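Local coordinates for protein beta-glucoside kinase (Listeria monocytogenes, PDB 4HTL) that phosphorylates cellobiose at the expense of ATP, giving cellobiose-6'-phosphate, and may also regulate transcription of the cellobiose-PTS operon, at residues A[8-13]-A[61-66]. Sequence-based numbering, arbitrary orientation.
Sequences AFDIGG and AVSAPG
Ile11 reaches across to strand 61-64 and the proline that follows it. Its CB lies 3.6 Å from Ser63 O and nearly as close to Pro65 CD. There the side chain forks. Ile11 CG2 meets Pro65 CD at 3.6 Å, and the two side chains cross at about a right angle. Ile11 CG1 is anti to the carbonyl carbon (chi1 -59°) and lies 3.7 Å from Ser63 O. It carries Ile11 CD1 to Val62 CG1 and Ala64 CB, each 4.1 Å away. Strands 8-11 and 61-64 run parallel. Phe9 N hydrogen-bonds to Ala61 O, Ser63 N to Phe9 O at 2.7 Å, and Ile11 N to Ser63 O. Both strands belong to the mixed five-stranded sheet of an actin-like ATPase domain, here of the ROK family. Residues 8-13 belong to the ATP-binding segment inferred from relatives; the strand ends at Ile11 and the chain goes on into a loop at Gly12 and Gly13. On the face with Ala8 and Ala61, Ser63 OG donates to Asp10 OD1 over 2.9 Å. The hydroxyl comes from above the carboxylate plane, 43° out of it. Asp10 CG stands anti to the backbone N (chi1 178°), which brings OD1 near the serine. Helix 106-117 packs on Ser63 through Asp106 and Cys109.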
# COMPACT_ATOMS: atom_id res chain seq x y z
N ALA A 8 -10.86 23.37 17.21
CA ALA A 8 -10.35 22.08 16.76
C ALA A 8 -10.58 21.03 17.83
O ALA A 8 -10.37 21.28 19.04
CB ALA A 8 -8.84 22.18 16.42
N PHE A 9 -10.97 19.85 17.38
CA PHE A 9 -11.17 18.72 18.24
C PHE A 9 -10.41 17.51 17.74
O PHE A 9 -10.52 17.14 16.58
CB PHE A 9 -12.65 18.34 18.32
CG PHE A 9 -13.53 19.42 18.88
CD1 PHE A 9 -13.60 19.60 20.24
CD2 PHE A 9 -14.24 20.28 18.05
CE1 PHE A 9 -14.37 20.61 20.78
CE2 PHE A 9 -15.01 21.30 18.59
CZ PHE A 9 -15.07 21.47 19.96
N ASP A 10 -9.73 16.84 18.66
CA ASP A 10 -9.02 15.62 18.34
C ASP A 10 -9.48 14.54 19.28
O ASP A 10 -9.14 14.55 20.48
CB ASP A 10 -7.52 15.83 18.48
CG ASP A 10 -6.72 14.57 18.19
OD1 ASP A 10 -7.17 13.64 17.43
OD2 ASP A 10 -5.62 14.53 18.72
N ILE A 11 -10.25 13.61 18.73
CA ILE A 11 -10.87 12.53 19.49
C ILE A 11 -9.90 11.37 19.60
O ILE A 11 -9.63 10.67 18.60
CB ILE A 11 -12.17 12.06 18.81
CG1 ILE A 11 -13.14 13.23 18.70
CG2 ILE A 11 -12.78 10.93 19.62
CD1 ILE A 11 -14.30 13.01 17.74
N GLY A 12 -9.33 11.20 20.79
CA GLY A 12 -8.34 10.16 21.08
C GLY A 12 -8.95 8.93 21.71
O GLY A 12 -10.18 8.81 21.85
N GLY A 13 -8.08 7.98 22.07
CA GLY A 13 -8.51 6.73 22.70
C GLY A 13 -8.99 6.94 24.13
O GLY A 13 -9.94 6.30 24.56
N ALA A 61 -13.10 22.25 13.27
CA ALA A 61 -12.27 21.24 12.59
C ALA A 61 -12.16 20.05 13.52
O ALA A 61 -11.84 20.19 14.71
CB ALA A 61 -10.88 21.80 12.29
N VAL A 62 -12.47 18.87 13.00
CA VAL A 62 -12.47 17.64 13.79
C VAL A 62 -11.53 16.59 13.22
O VAL A 62 -11.52 16.34 11.99
CB VAL A 62 -13.91 17.04 13.87
CG1 VAL A 62 -13.93 15.75 14.70
CG2 VAL A 62 -14.90 18.10 14.38
N SER A 63 -10.78 15.94 14.13
CA SER A 63 -10.01 14.74 13.86
C SER A 63 -10.72 13.59 14.63
O SER A 63 -10.82 13.60 15.87
CB SER A 63 -8.56 14.93 14.33
OG SER A 63 -7.88 13.72 14.60
N ALA A 64 -11.22 12.61 13.90
CA ALA A 64 -12.05 11.56 14.47
C ALA A 64 -11.54 10.18 14.10
O ALA A 64 -11.10 9.96 12.97
CB ALA A 64 -13.49 11.73 13.96
N PRO A 65 -11.67 9.21 15.03
CA PRO A 65 -11.34 7.84 14.62
C PRO A 65 -12.34 7.25 13.65
O PRO A 65 -13.46 7.74 13.49
CB PRO A 65 -11.25 7.06 15.93
CG PRO A 65 -12.10 7.83 16.88
CD PRO A 65 -12.08 9.27 16.45
N GLY A 66 -11.86 6.25 12.91
CA GLY A 66 -12.73 5.48 12.05
C GLY A 66 -12.67 5.98 10.61
O GLY A 66 -11.63 6.50 10.18